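Local coordinates for acireductone dioxygenase (Bacillus anthracis, PDB 4QGL), which probably catalyses the metal-dependent oxidation of an acireductone by O2 in methionine salvage, giving different products with iron and with nickel, at residues 75-80 and 108-113; 55-60 and 80-85; 35-40 and 65-70; 24-29 and 128-133. One frame throughout, in Å; residues are numbered along the deposited sequence.

Following the chain from the N terminus, contact 4 opens first, at residues 24-29, and closes last, at 128-133, so the other three nest inside its loop. Contact 3 opens at 35-40 and contact 2 at 55-60; contact 3 then closes at 65-70 and contact 2 at 80-85, so these two cross. Contact 1 opens at 75-80, after contact 3 has closed, and crosses contact 2 before closing at 108-113. Contacts 1, 2 and 3 all reach the sheet containing strands 33-36, 109-113 and 79-85: contacts 2 and 3 bring helices 54-63 and 65-75 to it, and contact 1 joins the turn after helix 65-75 to strand 109-113. Contact 4 ties helix 20-29 to the other sheet.

Contact 1: residues 75-80 and 108-113; sequences RGYKAH and DEVRFI. With CD (cadmium ion), chain B.
Asp-108 OD2 is gripped by Tyr-77 and Arg-75, two residues at the turn between helix 65-75 and strand 79-85. The hydroxyl of Tyr-77 donates to it, OH to OD2 2.8 Å, and OD2 accepts with its anti lone pair, the one turned away from OD1. Arg-75 NH1 reaches Asp-108 OD2 at 3.2 Å in a salt bridge whose hydrogen bond is weak, bent to 124°. Asp-108 OD1 is taken by the backbone N of Glu-144, while Tyr-77 OH also bonds to Ser-141 OG. The tyrosine ring, its plane 74° from the carboxylate, meets the CG2 branch of Val-110 obliquely, with CZ and CG2 3.5 Å apart.

Along strand 109-113 the side chains alternate. Val-110 turns to the tyrosine, whereas Glu-109 extends the other way, its CG anti to the backbone N (chi1 -169°), and binds cadmium through OE1 at 2.3 Å, while OE2 is a ligand of another cadmium ion. His-103, His-105, His-148 and a water complete the first ion's shell. Further along, Arg-111 NH1 donates to Val-110 O at 2.7 Å. Asp-108 thus has both carboxylate oxygens held immediately before a metal ligand, consistent with its proposed part in transmitting local conformational changes.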
loop_
_atom_site.group_PDB
_atom_site.type_symbol
_atom_site.label_atom_id
_atom_site.label_comp_id
_atom_site.label_asym_id
_atom_site.label_seq_id
_atom_site.Cartn_x
_atom_site.Cartn_y
_atom_site.Cartn_z
ATOM N N ARG A 75 -6.859 14.449 3.634
ATOM C CA ARG A 75 -7.866 13.465 3.252
ATOM C C ARG A 75 -8.866 13.029 4.349
ATOM O O ARG A 75 -9.778 12.252 4.054
ATOM C CB ARG A 75 -7.155 12.229 2.679
ATOM C CG ARG A 75 -6.824 12.327 1.195
ATOM C CD ARG A 75 -8.098 12.236 0.354
ATOM N NE ARG A 75 -7.821 12.198 -1.081
ATOM C CZ ARG A 75 -7.798 11.097 -1.830
ATOM N NH1 ARG A 75 -8.041 9.896 -1.300
ATOM N NH2 ARG A 75 -7.536 11.202 -3.126
ATOM N N GLY A 76 -8.698 13.481 5.596
ATOM C CA GLY A 76 -9.651 13.137 6.654
ATOM C C GLY A 76 -9.479 11.806 7.375
ATOM O O GLY A 76 -10.442 11.254 7.857
ATOM N N TYR A 77 -8.262 11.300 7.496
ATOM C CA TYR A 77 -8.012 10.047 8.243
ATOM C C TYR A 77 -7.751 10.321 9.731
ATOM O O TYR A 77 -7.486 11.451 10.097
ATOM C CB TYR A 77 -6.840 9.257 7.608
ATOM C CG TYR A 77 -6.988 9.087 6.114
ATOM C CD1 TYR A 77 -8.232 8.800 5.556
ATOM C CD2 TYR A 77 -5.915 9.236 5.264
ATOM C CE1 TYR A 77 -8.402 8.646 4.193
ATOM C CE2 TYR A 77 -6.066 9.093 3.888
ATOM C CZ TYR A 77 -7.313 8.779 3.343
ATOM O OH TYR A 77 -7.487 8.620 1.962
ATOM N N LYS A 78 -7.812 9.284 10.572
ATOM C CA LYS A 78 -7.727 9.426 12.035
ATOM C C LYS A 78 -6.659 8.587 12.750
ATOM O O LYS A 78 -5.940 9.092 13.601
ATOM C CB LYS A 78 -9.072 9.085 12.682
ATOM C CG LYS A 78 -10.252 9.709 11.977
ATOM C CD LYS A 78 -11.441 9.956 12.893
ATOM C CE LYS A 78 -12.461 10.835 12.166
ATOM N NZ LYS A 78 -13.615 11.200 13.033
ATOM N N ALA A 79 -6.581 7.307 12.445
ATOM C CA ALA A 79 -5.743 6.390 13.194
ATOM C C ALA A 79 -4.757 5.725 12.270
ATOM O O ALA A 79 -4.927 5.743 11.056
ATOM C CB ALA A 79 -6.628 5.355 13.839
ATOM N N HIS A 80 -3.726 5.130 12.848
ATOM C CA HIS A 80 -2.661 4.488 12.074
ATOM C C HIS A 80 -1.899 3.461 12.896
ATOM O O HIS A 80 -1.788 3.601 14.134
ATOM C CB HIS A 80 -1.675 5.524 11.514
ATOM C CG HIS A 80 -1.257 6.579 12.491
ATOM N ND1 HIS A 80 -1.974 7.747 12.683
ATOM C CD2 HIS A 80 -0.185 6.660 13.317
ATOM C CE1 HIS A 80 -1.367 8.495 13.586
ATOM N NE2 HIS A 80 -0.276 7.861 13.985
ATOM N N ASP A 108 -11.690 4.698 2.172
ATOM C CA ASP A 108 -10.413 4.603 1.465
ATOM C C ASP A 108 -9.506 3.600 2.161
ATOM O O ASP A 108 -9.627 3.438 3.362
ATOM C CB ASP A 108 -9.710 5.971 1.494
ATOM C CG ASP A 108 -10.380 7.023 0.579
ATOM O OD1 ASP A 108 -11.311 6.683 -0.211
ATOM O OD2 ASP A 108 -9.940 8.195 0.634
ATOM N N GLU A 109 -8.617 2.930 1.413
ATOM C CA GLU A 109 -7.586 2.044 1.980
ATOM C C GLU A 109 -6.194 2.571 1.659
ATOM O O GLU A 109 -5.726 2.508 0.513
ATOM C CB GLU A 109 -7.709 0.616 1.438
ATOM C CG GLU A 109 -6.850 -0.419 2.172
ATOM C CD GLU A 109 -6.763 -1.705 1.408
ATOM O OE1 GLU A 109 -7.724 -1.981 0.665
ATOM O OE2 GLU A 109 -5.756 -2.452 1.513
ATOM N N VAL A 110 -5.515 3.027 2.702
ATOM C CA VAL A 110 -4.272 3.752 2.576
ATOM C C VAL A 110 -3.149 2.929 3.153
ATOM O O VAL A 110 -3.261 2.395 4.226
ATOM C CB VAL A 110 -4.390 5.055 3.341
ATOM C CG1 VAL A 110 -3.193 5.959 3.096
ATOM C CG2 VAL A 110 -5.693 5.747 2.964
ATOM N N ARG A 111 -2.066 2.803 2.416
ATOM C CA ARG A 111 -0.926 2.014 2.861
ATOM C C ARG A 111 0.340 2.767 2.479
ATOM O O ARG A 111 0.383 3.365 1.409
ATOM C CB ARG A 111 -0.924 0.613 2.201
ATOM C CG ARG A 111 -2.068 -0.318 2.614
ATOM C CD ARG A 111 -2.029 -0.672 4.108
ATOM N NE ARG A 111 -3.131 -1.558 4.500
ATOM C CZ ARG A 111 -4.365 -1.158 4.768
ATOM N NH1 ARG A 111 -4.687 0.121 4.712
ATOM N NH2 ARG A 111 -5.279 -2.041 5.099
ATOM N N PHE A 112 1.355 2.764 3.340
ATOM C CA PHE A 112 2.668 3.261 2.942
ATOM C C PHE A 112 3.676 2.156 3.086
ATOM O O PHE A 112 3.779 1.573 4.147
ATOM C CB PHE A 112 3.077 4.429 3.807
ATOM C CG PHE A 112 4.532 4.809 3.690
ATOM C CD1 PHE A 112 4.992 5.491 2.609
ATOM C CD2 PHE A 112 5.421 4.511 4.699
ATOM C CE1 PHE A 112 6.316 5.855 2.519
ATOM C CE2 PHE A 112 6.748 4.870 4.622
ATOM C CZ PHE A 112 7.195 5.539 3.520
ATOM N N ILE A 113 4.435 1.854 2.052
ATOM C CA ILE A 113 5.372 0.747 2.189
ATOM C C ILE A 113 6.678 1.205 2.826
ATOM O O ILE A 113 7.302 2.176 2.372
ATOM C CB ILE A 113 5.681 0.085 0.843
ATOM C CG1 ILE A 113 4.394 -0.352 0.107
ATOM C CG2 ILE A 113 6.631 -1.076 1.040
ATOM C CD1 ILE A 113 3.248 -0.791 0.990
HETATM CD CD CD B . -8.686 -4.042 0.597
HETATM O O HOH W 1 -6.738 -5.246 0.070
#

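Contact 2: residues 55-60 and 80-85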
loop_
_atom_site.group_PDB
_atom_site.type_symbol
_atom_site.label_atom_id
_atom_site.label_comp_id
_atom_site.label_asym_id
_atom_site.label_seq_id
_atom_site.Cartn_x
_atom_site.Cartn_y
_atom_site.Cartn_z
ATOM N N GLU A 55 8.579 -1.028 20.239
ATOM C CA GLU A 55 9.444 0.140 20.076
ATOM C C GLU A 55 9.780 0.481 18.619
ATOM O O GLU A 55 9.798 1.638 18.228
ATOM C CB GLU A 55 10.736 -0.114 20.836
ATOM C CG GLU A 55 11.677 1.071 20.927
ATOM C CD GLU A 55 13.145 0.655 21.083
ATOM O OE1 GLU A 55 13.672 -0.091 20.191
ATOM O OE2 GLU A 55 13.773 1.092 22.088
ATOM N N ASN A 56 10.095 -0.534 17.825
ATOM C CA ASN A 56 10.417 -0.335 16.423
ATOM C C ASN A 56 9.272 0.301 15.701
ATOM O O ASN A 56 9.443 1.195 14.899
ATOM C CB ASN A 56 10.736 -1.665 15.788
ATOM C CG ASN A 56 12.095 -2.169 16.187
ATOM O OD1 ASN A 56 12.893 -1.399 16.672
ATOM N ND2 ASN A 56 12.360 -3.454 16.005
ATOM N N LYS A 57 8.087 -0.188 16.014
ATOM C CA LYS A 57 6.835 0.312 15.465
ATOM C C LYS A 57 6.515 1.763 15.780
ATOM O O LYS A 57 6.054 2.513 14.922
ATOM C CB LYS A 57 5.699 -0.543 16.015
ATOM C CG LYS A 57 5.344 -1.687 15.100
ATOM C CD LYS A 57 4.144 -2.445 15.621
ATOM C CE LYS A 57 4.349 -3.935 15.397
ATOM N NZ LYS A 57 3.053 -4.603 15.097
ATOM N N ALA A 58 6.707 2.124 17.038
ATOM C CA ALA A 58 6.526 3.494 17.503
ATOM C C ALA A 58 7.502 4.427 16.821
ATOM O O ALA A 58 7.165 5.551 16.495
ATOM C CB ALA A 58 6.700 3.563 19.020
ATOM N N GLU A 59 8.714 3.945 16.609
ATOM C CA GLU A 59 9.748 4.720 15.947
ATOM C C GLU A 59 9.461 4.997 14.497
ATOM O O GLU A 59 9.726 6.080 14.016
ATOM C CB GLU A 59 11.048 3.965 16.005
ATOM C CG GLU A 59 12.247 4.841 15.759
ATOM C CD GLU A 59 13.541 4.118 16.055
ATOM O OE1 GLU A 59 14.606 4.704 15.757
ATOM O OE2 GLU A 59 13.499 2.962 16.570
ATOM N N ILE A 60 8.948 3.987 13.806
ATOM C CA ILE A 60 8.584 4.092 12.406
ATOM C C ILE A 60 7.521 5.163 12.220
ATOM O O ILE A 60 7.655 6.053 11.380
ATOM C CB ILE A 60 8.104 2.730 11.875
ATOM C CG1 ILE A 60 9.314 1.834 11.599
ATOM C CG2 ILE A 60 7.278 2.884 10.597
ATOM C CD1 ILE A 60 8.951 0.482 11.025
ATOM N N HIS A 80 -3.726 5.130 12.848
ATOM C CA HIS A 80 -2.661 4.488 12.074
ATOM C C HIS A 80 -1.899 3.461 12.896
ATOM O O HIS A 80 -1.788 3.601 14.134
ATOM C CB HIS A 80 -1.675 5.524 11.514
ATOM C CG HIS A 80 -1.257 6.579 12.491
ATOM N ND1 HIS A 80 -1.974 7.747 12.683
ATOM C CD2 HIS A 80 -0.185 6.660 13.317
ATOM C CE1 HIS A 80 -1.367 8.495 13.586
ATOM N NE2 HIS A 80 -0.276 7.861 13.985
ATOM N N ASP A 81 -1.376 2.439 12.215
ATOM C CA ASP A 81 -0.506 1.464 12.868
ATOM C C ASP A 81 0.421 0.762 11.896
ATOM O O ASP A 81 0.465 1.111 10.737
ATOM C CB ASP A 81 -1.314 0.452 13.674
ATOM C CG ASP A 81 -2.258 -0.383 12.822
ATOM O OD1 ASP A 81 -2.050 -0.555 11.582
ATOM O OD2 ASP A 81 -3.233 -0.877 13.444
ATOM N N VAL A 82 1.172 -0.207 12.385
ATOM C CA VAL A 82 2.131 -0.883 11.556
ATOM C C VAL A 82 1.832 -2.359 11.559
ATOM O O VAL A 82 1.614 -2.945 12.597
ATOM C CB VAL A 82 3.569 -0.634 12.026
ATOM C CG1 VAL A 82 4.573 -1.288 11.095
ATOM C CG2 VAL A 82 3.828 0.863 12.118
ATOM N N ILE A 83 1.823 -2.950 10.376
ATOM C CA ILE A 83 1.752 -4.395 10.265
ATOM C C ILE A 83 2.931 -4.958 9.465
ATOM O O ILE A 83 3.492 -4.292 8.615
ATOM C CB ILE A 83 0.372 -4.843 9.732
ATOM C CG1 ILE A 83 -0.029 -4.106 8.459
ATOM C CG2 ILE A 83 -0.687 -4.540 10.788
ATOM C CD1 ILE A 83 0.313 -4.839 7.205
ATOM N N SER A 84 3.328 -6.175 9.792
ATOM C CA SER A 84 4.248 -6.910 8.938
ATOM C C SER A 84 3.799 -8.337 8.659
ATOM O O SER A 84 3.253 -8.988 9.519
ATOM C CB SER A 84 5.645 -6.898 9.516
ATOM O OG SER A 84 5.739 -7.769 10.606
ATOM N N LEU A 85 4.047 -8.788 7.426
ATOM C CA LEU A 85 3.733 -10.137 6.944
ATOM C C LEU A 85 4.982 -10.731 6.367
ATOM O O LEU A 85 5.746 -10.028 5.730
ATOM C CB LEU A 85 2.674 -10.080 5.853
ATOM C CG LEU A 85 1.293 -9.603 6.313
ATOM C CD1 LEU A 85 0.371 -9.389 5.137
ATOM C CD2 LEU A 85 0.676 -10.579 7.283
#
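Lys-57 passes the aliphatic part of its side chain slantwise over Val-82, with its CG 3.7 Å from Val-82 CB. The lysine then bends at chi3 and chi4 (-141° and -146°), which brings its ammonium group round to the backbone carbonyl of Val-82. There NZ makes a weak hydrogen bond to Val-82 O at 3.3 Å. The valine meets the helix with both its branches: CG1 lies near Lys-57 CG, and CG2 packs on the lysine backbone, 3.9 Å from Lys-57 O. One turn further on, Ile-60 adds a looser apolar touch, CG2 to Val-82 CG2 4.3 Å. The contact is therefore chiefly one strand residue received by two helix residues three apart, and the two backbones come close, with Lys-57 CA and Val-82 CA 6.2 Å from each other.

The second shell fixes both sides. In the strand, Asp-81 and Ile-83 make backbone hydrogen bonds to Arg-162 and Ala-160, which turns the carbonyl of Val-82 away from strand 158-164 and toward the lysine. Asp-81 also forms a salt bridge with Arg-162, and Ser-84 OG bonds to Tyr-50 O. On the helix side, Leu-61 joins the packing on Val-82 and also touches His-80, while Ile-60 reaches Ile-161 and Leu-46.

Strand 79-85 is an outermost strand of its antiparallel sheet, paired with strand 158-164. Helix 54-63 lies against this border strand and, through Ile-60, reaches strand 158-164 as well; helix 65-75 follows it and leads into strand 79-85.

Contact 3: residues 35-40 and 65-70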
loop_
_atom_site.group_PDB
_atom_site.type_symbol
_atom_site.label_atom_id
_atom_site.label_comp_id
_atom_site.label_asym_id
_atom_site.label_seq_id
_atom_site.Cartn_x
_atom_site.Cartn_y
_atom_site.Cartn_z
ATOM N N GLU A 35 1.794 9.113 -3.451
ATOM C CA GLU A 35 2.774 10.040 -2.914
ATOM C C GLU A 35 4.035 9.266 -2.746
ATOM O O GLU A 35 3.988 8.055 -2.484
ATOM C CB GLU A 35 2.348 10.550 -1.557
ATOM C CG GLU A 35 1.070 11.374 -1.550
ATOM C CD GLU A 35 0.794 11.989 -0.180
ATOM O OE1 GLU A 35 -0.288 12.614 0.015
ATOM O OE2 GLU A 35 1.664 11.850 0.725
ATOM N N LYS A 36 5.157 9.951 -2.900
ATOM C CA LYS A 36 6.429 9.343 -2.610
ATOM C C LYS A 36 7.032 10.069 -1.411
ATOM O O LYS A 36 7.287 11.282 -1.472
ATOM C CB LYS A 36 7.347 9.391 -3.846
ATOM C CG LYS A 36 8.666 8.570 -3.744
ATOM C CD LYS A 36 8.496 7.093 -4.185
ATOM C CE LYS A 36 9.584 6.144 -3.629
ATOM N NZ LYS A 36 9.186 4.699 -3.770
ATOM N N TRP A 37 7.211 9.345 -0.303
ATOM C CA TRP A 37 7.812 9.920 0.904
ATOM C C TRP A 37 9.280 9.572 0.954
ATOM O O TRP A 37 9.725 8.580 0.340
ATOM C CB TRP A 37 7.163 9.363 2.152
ATOM C CG TRP A 37 5.745 9.689 2.265
ATOM C CD1 TRP A 37 5.023 10.551 1.477
ATOM C CD2 TRP A 37 4.857 9.205 3.257
ATOM N NE1 TRP A 37 3.730 10.627 1.931
ATOM C CE2 TRP A 37 3.602 9.807 3.022
ATOM C CE3 TRP A 37 5.000 8.329 4.328
ATOM C CZ2 TRP A 37 2.506 9.556 3.819
ATOM C CZ3 TRP A 37 3.929 8.083 5.107
ATOM C CH2 TRP A 37 2.682 8.691 4.854
ATOM N N ASN A 38 10.032 10.364 1.715
ATOM C CA ASN A 38 11.473 10.260 1.719
ATOM C C ASN A 38 11.933 9.125 2.627
ATOM O O ASN A 38 12.072 9.259 3.833
ATOM C CB ASN A 38 12.067 11.596 2.083
ATOM C CG ASN A 38 13.565 11.566 2.058
ATOM O OD1 ASN A 38 14.207 11.278 1.036
ATOM N ND2 ASN A 38 14.135 11.820 3.185
ATOM N N ILE A 39 12.131 7.972 1.995
ATOM C CA ILE A 39 12.377 6.702 2.703
ATOM C C ILE A 39 13.814 6.678 3.214
ATOM O O ILE A 39 14.099 5.985 4.167
ATOM C CB ILE A 39 11.948 5.466 1.834
ATOM C CG1 ILE A 39 11.995 4.151 2.616
ATOM C CG2 ILE A 39 12.740 5.337 0.546
ATOM C CD1 ILE A 39 10.731 3.897 3.406
ATOM N N SER A 40 14.690 7.487 2.616
ATOM C CA SER A 40 16.081 7.660 3.104
ATOM C C SER A 40 16.180 8.186 4.540
ATOM O O SER A 40 17.209 8.075 5.167
ATOM C CB SER A 40 16.880 8.608 2.199
ATOM O OG SER A 40 16.397 9.936 2.257
ATOM N N SER A 65 5.852 10.926 10.906
ATOM C CA SER A 65 4.734 11.625 11.545
ATOM C C SER A 65 4.255 12.869 10.810
ATOM O O SER A 65 3.067 13.160 10.810
ATOM C CB SER A 65 5.050 11.971 12.998
ATOM O OG SER A 65 6.095 12.920 13.095
ATOM N N LYS A 66 5.169 13.620 10.214
ATOM C CA LYS A 66 4.787 14.804 9.437
ATOM C C LYS A 66 4.018 14.397 8.181
ATOM O O LYS A 66 2.955 14.925 7.876
ATOM C CB LYS A 66 6.038 15.612 9.071
ATOM C CG LYS A 66 5.808 16.754 8.113
ATOM C CD LYS A 66 4.799 17.749 8.636
ATOM C CE LYS A 66 4.840 19.017 7.795
ATOM N NZ LYS A 66 3.570 19.768 7.936
ATOM N N GLU A 67 4.555 13.441 7.467
ATOM C CA GLU A 67 3.911 13.004 6.241
ATOM C C GLU A 67 2.566 12.429 6.540
ATOM O O GLU A 67 1.655 12.621 5.786
ATOM C CB GLU A 67 4.727 11.964 5.509
ATOM C CG GLU A 67 5.979 12.509 4.866
ATOM C CD GLU A 67 7.148 12.558 5.827
ATOM O OE1 GLU A 67 6.971 12.728 7.026
ATOM O OE2 GLU A 67 8.282 12.379 5.392
ATOM N N ILE A 68 2.446 11.734 7.654
ATOM C CA ILE A 68 1.162 11.209 8.111
ATOM C C ILE A 68 0.178 12.313 8.507
ATOM O O ILE A 68 -0.981 12.268 8.128
ATOM C CB ILE A 68 1.342 10.256 9.296
ATOM C CG1 ILE A 68 2.342 9.168 8.920
ATOM C CG2 ILE A 68 0.034 9.586 9.645
ATOM C CD1 ILE A 68 2.528 8.052 9.926
ATOM N N ALA A 69 0.635 13.301 9.237
ATOM C CA ALA A 69 -0.241 14.398 9.586
ATOM C C ALA A 69 -0.820 15.071 8.350
ATOM O O ALA A 69 -1.985 15.431 8.329
ATOM C CB ALA A 69 0.500 15.433 10.440
ATOM N N ASP A 70 0.014 15.264 7.340
ATOM C CA ASP A 70 -0.388 15.994 6.134
ATOM C C ASP A 70 -1.440 15.236 5.345
ATOM O O ASP A 70 -2.437 15.801 4.939
ATOM C CB ASP A 70 0.821 16.303 5.241
ATOM C CG ASP A 70 1.795 17.344 5.866
ATOM O OD1 ASP A 70 1.442 18.094 6.829
ATOM O OD2 ASP A 70 2.943 17.405 5.356
HETATM O O HOH W 2 2.094 13.380 3.552
#
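Trp-37 and Glu-67 both place CG beside the backbone N, and these turns bring the indole under the start of the glutamate side chain. Glu-67 CB sits over the six-membered ring, 3.5 Å from its centroid and 12° off the normal, a CH-pi contact. The first torsion of Glu-67 (chi1 -71°) sets its CG over the five-membered part, 3.8 Å from Trp-37 CG; the bend at chi2 then turns the carboxylate off toward Lys-41, its salt-bridge partner. Ile-68 adds a more distant touch, its CG1 4.1 Å from Trp-37 CH2.

The rotation of the indole is fixed at its edge. NE1 donates to Glu-35 OE2 at 2.7 Å in a nearly straight bond of 169°, with the oxygen close to the ring plane. Glu-35 is positioned in turn by Arg-74, which binds its OE1. A water also links Glu-35 OE2 to Glu-67 O, although its distance to the latter is too short to be trusted.

Phe-112 stacks on the indole face opposite Glu-67, so the tryptophan is sandwiched between helix 65-75 and strand 109-113. Glu-35 pairs through its backbone with Leu-139 of strand 138-142, and Trp-37 with Gly-137 just before that strand. The arrangement is that of a helix covering one face of a beta-sheet in a cupin fold, with an aromatic side chain filling the interface.

Contact 4: residues 24-29 and 128-133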
loop_
_atom_site.group_PDB
_atom_site.type_symbol
_atom_site.label_atom_id
_atom_site.label_comp_id
_atom_site.label_asym_id
_atom_site.label_seq_id
_atom_site.Cartn_x
_atom_site.Cartn_y
_atom_site.Cartn_z
ATOM N N SER A 24 1.927 8.847 -12.380
ATOM C CA SER A 24 1.139 9.654 -11.458
ATOM C C SER A 24 -0.029 10.273 -12.195
ATOM O O SER A 24 -1.122 10.304 -11.666
ATOM C CB SER A 24 2.010 10.697 -10.719
ATOM O OG SER A 24 2.639 11.622 -11.603
ATOM N N LYS A 25 0.183 10.720 -13.429
ATOM C CA LYS A 25 -0.947 11.159 -14.243
ATOM C C LYS A 25 -2.013 10.088 -14.404
ATOM O O LYS A 25 -3.206 10.373 -14.244
ATOM C CB LYS A 25 -0.486 11.660 -15.594
ATOM C CG LYS A 25 -0.040 13.113 -15.494
ATOM C CD LYS A 25 0.622 13.577 -16.772
ATOM C CE LYS A 25 0.964 15.052 -16.689
ATOM N NZ LYS A 25 1.828 15.454 -17.835
ATOM N N PHE A 26 -1.577 8.851 -14.677
ATOM C CA PHE A 26 -2.497 7.721 -14.801
ATOM C C PHE A 26 -3.271 7.436 -13.504
ATOM O O PHE A 26 -4.480 7.298 -13.527
ATOM C CB PHE A 26 -1.745 6.489 -15.294
ATOM C CG PHE A 26 -2.583 5.269 -15.361
ATOM C CD1 PHE A 26 -3.303 4.967 -16.505
ATOM C CD2 PHE A 26 -2.669 4.425 -14.280
ATOM C CE1 PHE A 26 -4.087 3.829 -16.580
ATOM C CE2 PHE A 26 -3.461 3.295 -14.336
ATOM C CZ PHE A 26 -4.165 2.993 -15.493
ATOM N N LEU A 27 -2.574 7.378 -12.381
ATOM C CA LEU A 27 -3.210 7.128 -11.091
ATOM C C LEU A 27 -4.176 8.248 -10.724
ATOM O O LEU A 27 -5.223 8.013 -10.128
ATOM C CB LEU A 27 -2.153 6.953 -10.006
ATOM C CG LEU A 27 -1.313 5.693 -10.190
ATOM C CD1 LEU A 27 -0.106 5.668 -9.272
ATOM C CD2 LEU A 27 -2.157 4.444 -9.990
ATOM N N GLN A 28 -3.824 9.463 -11.104
ATOM C CA GLN A 28 -4.670 10.636 -10.890
ATOM C C GLN A 28 -5.991 10.501 -11.627
ATOM O O GLN A 28 -7.060 10.788 -11.088
ATOM C CB GLN A 28 -3.936 11.843 -11.441
ATOM C CG GLN A 28 -4.326 13.188 -10.882
ATOM C CD GLN A 28 -3.097 13.930 -10.418
ATOM O OE1 GLN A 28 -1.955 13.492 -10.692
ATOM N NE2 GLN A 28 -3.305 15.040 -9.673
ATOM N N GLU A 29 -5.902 10.057 -12.877
ATOM C CA GLU A 29 -7.092 9.808 -13.645
ATOM C C GLU A 29 -7.947 8.688 -13.051
ATOM O O GLU A 29 -9.155 8.719 -13.208
ATOM C CB GLU A 29 -6.755 9.576 -15.117
ATOM C CG GLU A 29 -6.679 10.892 -15.898
ATOM C CD GLU A 29 -8.030 11.635 -15.980
ATOM O OE1 GLU A 29 -8.081 12.897 -15.891
ATOM O OE2 GLU A 29 -9.071 10.945 -16.132
ATOM N N THR A 128 -11.184 -2.225 -16.859
ATOM C CA THR A 128 -9.985 -3.027 -16.877
ATOM C C THR A 128 -9.130 -2.892 -15.620
ATOM O O THR A 128 -8.912 -1.803 -15.083
ATOM C CB THR A 128 -9.156 -2.663 -18.102
ATOM O OG1 THR A 128 -10.009 -2.622 -19.247
ATOM C CG2 THR A 128 -8.055 -3.686 -18.343
ATOM N N PHE A 129 -8.614 -4.029 -15.190
ATOM C CA PHE A 129 -7.804 -4.095 -14.002
ATOM C C PHE A 129 -6.407 -3.644 -14.307
ATOM O O PHE A 129 -5.910 -3.927 -15.397
ATOM C CB PHE A 129 -7.785 -5.514 -13.452
ATOM C CG PHE A 129 -8.861 -5.771 -12.447
ATOM C CD1 PHE A 129 -10.154 -6.053 -12.855
ATOM C CD2 PHE A 129 -8.583 -5.669 -11.086
ATOM C CE1 PHE A 129 -11.140 -6.240 -11.917
ATOM C CE2 PHE A 129 -9.564 -5.855 -10.143
ATOM C CZ PHE A 129 -10.838 -6.157 -10.551
ATOM N N PHE A 130 -5.801 -2.918 -13.368
ATOM C CA PHE A 130 -4.400 -2.620 -13.493
ATOM C C PHE A 130 -3.733 -2.912 -12.158
ATOM O O PHE A 130 -4.394 -2.968 -11.129
ATOM C CB PHE A 130 -4.185 -1.179 -13.940
ATOM C CG PHE A 130 -4.692 -0.149 -12.962
ATOM C CD1 PHE A 130 -5.944 0.434 -13.137
ATOM C CD2 PHE A 130 -3.919 0.239 -11.883
ATOM C CE1 PHE A 130 -6.426 1.355 -12.242
ATOM C CE2 PHE A 130 -4.385 1.198 -10.998
ATOM C CZ PHE A 130 -5.644 1.741 -11.170
ATOM N N ASP A 131 -2.434 -3.173 -12.202
ATOM C CA ASP A 131 -1.641 -3.428 -11.012
ATOM C C ASP A 131 -0.975 -2.134 -10.651
ATOM O O ASP A 131 -0.566 -1.393 -11.512
ATOM C CB ASP A 131 -0.492 -4.415 -11.293
ATOM C CG ASP A 131 -0.931 -5.864 -11.395
ATOM O OD1 ASP A 131 -2.079 -6.197 -11.026
ATOM O OD2 ASP A 131 -0.084 -6.672 -11.852
ATOM N N VAL A 132 -0.832 -1.870 -9.378
ATOM C CA VAL A 132 0.156 -0.951 -8.951
ATOM C C VAL A 132 1.109 -1.783 -8.154
ATOM O O VAL A 132 0.720 -2.436 -7.176
ATOM C CB VAL A 132 -0.420 0.189 -8.088
ATOM C CG1 VAL A 132 0.631 1.258 -7.883
ATOM C CG2 VAL A 132 -1.631 0.781 -8.779
ATOM N N GLU A 133 2.362 -1.750 -8.564
ATOM C CA GLU A 133 3.406 -2.464 -7.855
ATOM C C GLU A 133 4.215 -1.479 -7.048
ATOM O O GLU A 133 4.776 -0.529 -7.595
ATOM C CB GLU A 133 4.322 -3.159 -8.838
ATOM C CG GLU A 133 3.599 -4.018 -9.867
ATOM C CD GLU A 133 4.538 -4.379 -11.001
ATOM O OE1 GLU A 133 5.596 -3.726 -11.114
ATOM O OE2 GLU A 133 4.259 -5.300 -11.801
#
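Phe-26 turns its edge onto the face of Phe-130 in a T-shaped stack, and this ring pair together with Leu-27 makes up the close part of the contact. The ring centroids are 5.1 Å apart and the planes stand at 83°. Phe-26 CE2 lies over the centre of the Phe-130 ring, 3.8 Å above its plane, with CZ beside it. The strand phenylalanine offers this face because its CG lies between the backbone N and the carbonyl carbon (chi1 63°). Leu-27 works next to the pair through a single methyl: CD2 is 3.9 Å from Val-132 CG2 and 4.1 Å from Phe-130 CE2, bridging two side chains that point from the strand toward the helix.

By contrast, the rest of the helix stays away from the strand. Lys-25, Gln-28 and Glu-29 are exposed, and Glu-29 is engaged by Lys-125 instead. The backbones themselves are well separated, with the segment axes 11.6 Å apart at closest approach and inclined at 129°, so the side chains alone span the interface. Ile-8 of strand 7-10 touches Phe-26, Leu-27 and Phe-130 and extends the apolar layer. Asp-131 forms a salt bridge with Arg-9 and a hydrogen bond with His-11.

Strand 129-134 lies between 7-10 and 116-123 in an antiparallel sheet. The contact is thus helix-on-sheet packing, in which the N-terminal helix 20-29 lies across one of the two antiparallel sheets of the cupin fold.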